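PDB 2VK9: alpha-toxin from Clostridium novyi, which belongs to the large clostridial toxins, represented here by its catalytic domain of GT-A fold with an N-terminal helical region. Local coordinates for residues A12-I26 with L55-R68. Sequence-based numbering, arbitrary orientation.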
loop_
_atom_site.group_PDB
_atom_site.type_symbol
_atom_site.label_atom_id
_atom_site.label_comp_id
_atom_site.label_asym_id
_atom_site.label_seq_id
_atom_site.Cartn_x
_atom_site.Cartn_y
_atom_site.Cartn_z
ATOM N N ALA A 12 7.362 40.489 10.019
ATOM C CA ALA A 12 8.690 39.900 10.072
ATOM C C ALA A 12 9.796 40.936 10.307
ATOM O O ALA A 12 10.982 40.644 10.121
ATOM C CB ALA A 12 8.957 39.133 8.794
ATOM N N SER A 13 9.420 42.140 10.721
ATOM C CA SER A 13 10.405 43.175 10.956
ATOM C C SER A 13 10.931 43.155 12.386
ATOM O O SER A 13 10.169 43.016 13.326
ATOM C CB SER A 13 9.834 44.548 10.604
ATOM O OG SER A 13 9.149 45.101 11.700
ATOM N N ILE A 14 12.246 43.275 12.528
ATOM C CA ILE A 14 12.895 43.483 13.812
ATOM C C ILE A 14 13.433 44.909 13.809
ATOM O O ILE A 14 14.148 45.280 12.886
ATOM C CB ILE A 14 14.066 42.491 14.019
ATOM C CG1 ILE A 14 13.576 41.031 14.017
ATOM C CG2 ILE A 14 14.867 42.829 15.282
ATOM C CD1 ILE A 14 12.552 40.676 15.083
ATOM N N PRO A 15 13.084 45.713 14.834
ATOM C CA PRO A 15 13.451 47.137 14.916
ATOM C C PRO A 15 14.923 47.404 14.632
ATOM O O PRO A 15 15.793 46.807 15.256
ATOM C CB PRO A 15 13.132 47.503 16.366
ATOM C CG PRO A 15 12.109 46.545 16.788
ATOM C CD PRO A 15 12.291 45.284 16.001
ATOM N N LEU A 16 15.193 48.251 13.664
ATOM C CA LEU A 16 16.530 48.676 13.262
ATOM C C LEU A 16 17.357 47.498 12.763
ATOM O O LEU A 16 18.635 47.584 12.808
ATOM C CB LEU A 16 17.245 49.366 14.427
ATOM C CG LEU A 16 16.632 50.680 14.915
ATOM C CD1 LEU A 16 17.358 51.182 16.154
ATOM C CD2 LEU A 16 16.656 51.727 13.812
ATOM N N LYS A 17 16.769 46.458 12.251
ATOM C CA LYS A 17 17.503 45.359 11.628
ATOM C C LYS A 17 17.427 45.467 10.111
ATOM O O LYS A 17 16.333 45.502 9.539
ATOM C CB LYS A 17 16.988 43.998 12.103
ATOM C CG LYS A 17 17.433 42.854 11.246
ATOM C CD LYS A 17 17.315 41.524 11.952
ATOM C CE LYS A 17 18.088 40.474 11.171
ATOM N NZ LYS A 17 18.484 39.307 11.974
ATOM N N ARG A 18 18.601 45.529 9.478
ATOM C CA ARG A 18 18.728 45.607 8.018
ATOM C C ARG A 18 18.136 44.380 7.361
ATOM O O ARG A 18 18.173 43.289 7.930
ATOM C CB ARG A 18 20.194 45.744 7.609
ATOM C CG ARG A 18 20.818 47.093 7.967
ATOM C CD ARG A 18 22.305 47.155 7.580
ATOM N NE ARG A 18 22.504 47.386 6.141
ATOM C CZ ARG A 18 22.399 48.575 5.537
ATOM N NH1 ARG A 18 22.089 49.668 6.231
ATOM N NH2 ARG A 18 22.598 48.676 4.227
ATOM N N LYS A 19 17.564 44.566 6.176
ATOM C CA LYS A 19 17.020 43.453 5.408
ATOM C C LYS A 19 18.177 42.688 4.777
ATOM O O LYS A 19 19.044 43.283 4.143
ATOM C CB LYS A 19 16.065 43.956 4.320
ATOM C CG LYS A 19 14.719 44.520 4.801
ATOM C CD LYS A 19 14.122 45.420 3.711
ATOM C CE LYS A 19 12.708 45.855 4.028
ATOM N NZ LYS A 19 12.574 46.713 5.253
ATOM N N GLU A 20 18.203 41.374 4.964
ATOM C CA GLU A 20 19.206 40.544 4.320
ATOM C C GLU A 20 18.820 40.314 2.847
ATOM O O GLU A 20 17.632 40.358 2.501
ATOM C CB GLU A 20 19.368 39.219 5.061
ATOM C CG GLU A 20 19.640 39.337 6.566
ATOM C CD GLU A 20 18.369 39.261 7.431
ATOM O OE1 GLU A 20 18.416 38.618 8.506
ATOM O OE2 GLU A 20 17.321 39.832 7.041
ATOM N N PRO A 21 19.822 40.121 1.960
ATOM C CA PRO A 21 19.507 39.784 0.570
ATOM C C PRO A 21 18.552 38.594 0.412
ATOM O O PRO A 21 17.603 38.686 -0.370
ATOM C CB PRO A 21 20.878 39.489 -0.057
ATOM C CG PRO A 21 21.846 39.472 1.051
ATOM C CD PRO A 21 21.274 40.268 2.164
ATOM N N GLU A 22 18.770 37.508 1.153
ATOM C CA GLU A 22 17.864 36.346 1.078
ATOM C C GLU A 22 16.463 36.568 1.676
ATOM O O GLU A 22 15.535 35.813 1.384
ATOM C CB GLU A 22 18.512 35.050 1.605
ATOM C CG GLU A 22 19.471 35.209 2.762
ATOM C CD GLU A 22 20.849 35.714 2.343
ATOM O OE1 GLU A 22 21.465 35.147 1.412
ATOM O OE2 GLU A 22 21.328 36.684 2.963
ATOM N N TYR A 23 16.319 37.606 2.501
ATOM C CA TYR A 23 15.012 38.064 2.971
ATOM C C TYR A 23 14.314 38.825 1.856
ATOM O O TYR A 23 13.130 38.610 1.610
ATOM C CB TYR A 23 15.164 38.935 4.225
ATOM C CG TYR A 23 13.882 39.530 4.813
ATOM C CD1 TYR A 23 12.677 38.819 4.820
ATOM C CD2 TYR A 23 13.893 40.803 5.398
ATOM C CE1 TYR A 23 11.522 39.370 5.368
ATOM C CE2 TYR A 23 12.743 41.356 5.951
ATOM C CZ TYR A 23 11.566 40.631 5.937
ATOM O OH TYR A 23 10.431 41.173 6.486
ATOM N N ASN A 24 15.046 39.704 1.174
ATOM C CA ASN A 24 14.499 40.394 -0.004
ATOM C C ASN A 24 14.034 39.437 -1.114
ATOM O O ASN A 24 13.015 39.692 -1.775
ATOM C CB ASN A 24 15.497 41.413 -0.564
ATOM C CG ASN A 24 15.599 42.669 0.286
ATOM O OD1 ASN A 24 14.598 43.196 0.803
ATOM N ND2 ASN A 24 16.816 43.169 0.423
ATOM N N LEU A 25 14.781 38.344 -1.309
ATOM C CA LEU A 25 14.398 37.307 -2.266
ATOM C C LEU A 25 12.976 36.791 -2.013
ATOM O O LEU A 25 12.182 36.689 -2.952
ATOM C CB LEU A 25 15.403 36.148 -2.276
ATOM C CG LEU A 25 16.746 36.364 -2.982
ATOM C CD1 LEU A 25 17.500 35.051 -3.099
ATOM C CD2 LEU A 25 16.580 36.988 -4.347
ATOM N N ILE A 26 12.674 36.486 -0.747
ATOM C CA ILE A 26 11.341 36.071 -0.316
ATOM C C ILE A 26 10.345 37.171 -0.619
ATOM O O ILE A 26 9.277 36.908 -1.163
ATOM C CB ILE A 26 11.290 35.803 1.201
ATOM C CG1 ILE A 26 12.152 34.602 1.568
ATOM C CG2 ILE A 26 9.850 35.612 1.681
ATOM C CD1 ILE A 26 12.612 34.619 3.008
ATOM N N LEU A 55 12.820 29.409 -0.421
ATOM C CA LEU A 55 13.401 30.681 0.002
ATOM C C LEU A 55 13.321 30.873 1.523
ATOM O O LEU A 55 14.286 31.315 2.143
ATOM C CB LEU A 55 12.784 31.860 -0.763
ATOM C CG LEU A 55 12.975 31.893 -2.291
ATOM C CD1 LEU A 55 12.260 33.074 -2.883
ATOM C CD2 LEU A 55 14.436 31.903 -2.731
ATOM N N VAL A 56 12.191 30.508 2.118
ATOM C CA VAL A 56 12.055 30.519 3.566
ATOM C C VAL A 56 13.093 29.595 4.214
ATOM O O VAL A 56 13.779 29.998 5.165
ATOM C CB VAL A 56 10.629 30.132 3.999
ATOM C CG1 VAL A 56 10.561 29.863 5.503
ATOM C CG2 VAL A 56 9.654 31.231 3.613
ATOM N N ASP A 57 13.216 28.371 3.692
ATOM C CA ASP A 57 14.203 27.411 4.188
ATOM C C ASP A 57 15.605 28.000 4.140
ATOM O O ASP A 57 16.307 27.985 5.149
ATOM C CB ASP A 57 14.158 26.105 3.384
ATOM C CG ASP A 57 13.320 25.017 4.053
ATOM O OD1 ASP A 57 13.375 24.893 5.298
ATOM O OD2 ASP A 57 12.612 24.271 3.328
ATOM N N ASN A 58 15.996 28.521 2.975
ATOM C CA ASN A 58 17.304 29.152 2.790
ATOM C C ASN A 58 17.600 30.234 3.829
ATOM O O ASN A 58 18.711 30.289 4.385
ATOM C CB ASN A 58 17.442 29.756 1.387
ATOM C CG ASN A 58 17.567 28.705 0.293
ATOM O OD1 ASN A 58 17.679 27.503 0.555
ATOM N ND2 ASN A 58 17.547 29.164 -0.951
ATOM N N TYR A 59 16.608 31.091 4.084
ATOM C CA TYR A 59 16.755 32.130 5.089
ATOM C C TYR A 59 16.982 31.512 6.461
ATOM O O TYR A 59 17.967 31.823 7.124
ATOM C CB TYR A 59 15.549 33.073 5.131
ATOM C CG TYR A 59 15.734 34.159 6.168
ATOM C CD1 TYR A 59 16.285 35.390 5.821
ATOM C CD2 TYR A 59 15.401 33.938 7.510
ATOM C CE1 TYR A 59 16.471 36.374 6.767
ATOM C CE2 TYR A 59 15.588 34.912 8.457
ATOM C CZ TYR A 59 16.124 36.128 8.084
ATOM O OH TYR A 59 16.321 37.105 9.029
ATOM N N GLN A 60 16.072 30.630 6.868
ATOM C CA GLN A 60 16.129 29.982 8.175
ATOM C C GLN A 60 17.387 29.143 8.362
ATOM O O GLN A 60 17.803 28.848 9.487
ATOM C CB GLN A 60 14.907 29.102 8.365
ATOM C CG GLN A 60 13.628 29.868 8.472
ATOM C CD GLN A 60 12.465 28.991 8.844
ATOM O OE1 GLN A 60 12.350 27.849 8.387
ATOM N NE2 GLN A 60 11.577 29.523 9.673
ATOM N N THR A 61 17.988 28.745 7.254
ATOM C CA THR A 61 19.204 27.973 7.319
ATOM C C THR A 61 20.399 28.895 7.509
ATOM O O THR A 61 21.239 28.648 8.374
ATOM C CB THR A 61 19.330 27.069 6.094
ATOM O OG1 THR A 61 18.435 25.962 6.267
ATOM C CG2 THR A 61 20.770 26.558 5.910
ATOM N N LYS A 62 20.461 29.960 6.711
ATOM C CA LYS A 62 21.555 30.911 6.809
ATOM C C LYS A 62 21.556 31.652 8.147
ATOM O O LYS A 62 22.615 31.917 8.709
ATOM C CB LYS A 62 21.533 31.903 5.651
ATOM C CG LYS A 62 22.723 32.827 5.672
ATOM C CD LYS A 62 23.100 33.324 4.309
ATOM C CE LYS A 62 24.498 33.924 4.371
ATOM N NZ LYS A 62 24.795 34.719 3.148
ATOM N N TYR A 63 20.372 31.966 8.661
ATOM C CA TYR A 63 20.252 32.635 9.954
ATOM C C TYR A 63 19.390 31.829 10.915
ATOM O O TYR A 63 18.232 32.194 11.151
ATOM C CB TYR A 63 19.662 34.028 9.769
ATOM C CG TYR A 63 20.280 34.761 8.621
ATOM C CD1 TYR A 63 19.599 34.906 7.417
ATOM C CD2 TYR A 63 21.564 35.280 8.722
ATOM C CE1 TYR A 63 20.176 35.578 6.346
ATOM C CE2 TYR A 63 22.156 35.947 7.661
ATOM C CZ TYR A 63 21.460 36.095 6.479
ATOM O OH TYR A 63 22.050 36.753 5.435
ATOM N N PRO A 64 19.943 30.731 11.477
ATOM C CA PRO A 64 19.176 29.892 12.399
ATOM C C PRO A 64 18.635 30.666 13.593
ATOM O O PRO A 64 17.580 30.332 14.132
ATOM C CB PRO A 64 20.200 28.854 12.875
ATOM C CG PRO A 64 21.523 29.397 12.489
ATOM C CD PRO A 64 21.306 30.211 11.279
ATOM N N SER A 65 19.346 31.707 13.997
ATOM C CA SER A 65 18.965 32.425 15.208
ATOM C C SER A 65 18.212 33.745 14.949
ATOM O O SER A 65 17.991 34.517 15.875
ATOM C CB SER A 65 20.195 32.636 16.107
ATOM O OG SER A 65 21.210 33.359 15.420
ATOM N N SER A 66 17.804 33.979 13.702
ATOM C CA SER A 66 17.168 35.240 13.315
ATOM C C SER A 66 15.838 35.440 13.993
ATOM O O SER A 66 15.119 34.488 14.265
ATOM C CB SER A 66 16.958 35.320 11.812
ATOM O OG SER A 66 16.191 36.464 11.485
ATOM N N GLY A 67 15.511 36.696 14.249
ATOM C CA GLY A 67 14.275 37.040 14.916
ATOM C C GLY A 67 13.111 36.995 13.969
ATOM O O GLY A 67 11.971 37.038 14.409
ATOM N N ARG A 68 13.406 36.907 12.671
ATOM C CA ARG A 68 12.387 36.864 11.609
ATOM C C ARG A 68 11.790 35.471 11.426
ATOM O O ARG A 68 10.749 35.328 10.794
ATOM C CB ARG A 68 12.968 37.334 10.267
ATOM C CG ARG A 68 13.679 38.669 10.318
ATOM C CD ARG A 68 13.834 39.328 8.956
ATOM N NE ARG A 68 13.747 40.784 9.111
ATOM C CZ ARG A 68 14.746 41.642 8.922
ATOM N NH1 ARG A 68 15.941 41.227 8.540
ATOM N NH2 ARG A 68 14.542 42.934 9.105
HETATM O O HOH W 1 15.986 33.069 0.266
#
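Arg68 reaches into the loop formed by residues 12-20 and gives three N-H groups of its guanidinium to backbone carbonyls there. NE donates to Ala12 O (2.9 Å), almost end-on to that carbonyl, while NH2 bonds to Lys17 O and NH1 to Arg18 O (3.1 Å), the last nearly straight at 175°. The three oxygens sit around the rim of the group, close to level with it; a flat group with N-H donors fanned around its rim is well suited to tie three carbonyls of one winding loop. The aliphatic chain of Lys17, extended beyond CG, lies across one face, and the other meets CE2 of Tyr23, whose ring is tilted by just 18°. The CD methylene of Arg68 sits over the centre of that ring in a CH-pi contact.

NH1 also forms a salt bridge with Glu20 OE2, whose carboxylate is brought within range by a bend at chi2 (94°); the poor N-H angle makes it more a charge contact than a straight hydrogen bond. The other oxygen, Glu20 OE1, accepts from Tyr59 OH (2.6 Å), and Tyr59 OH in turn accepts from Ser66 OG. The same serine oxygen takes the backbone N-H of Arg68, a capping bond that helps set where the arginine starts. Beside this chain of hydrogen bonds, Tyr63 OH donates to Glu22 OE2 (2.6 Å) from above the carboxylate plane.

Farther along, the nearly antiparallel helices 21-26 and 55-62 close with hydrocarbon: Ile26 CG1 packs on Leu55 CB (3.7 Å) and its CD1 on Tyr59 CB. Helix 69-90 backs the site, touching Ala12 and Tyr59. With Lys17 also paired to Glu20, the carboxylate between two cations probably stays ionised, and charge and carbonyl bonds together fasten the irregular N-terminal loop to the helical bundle.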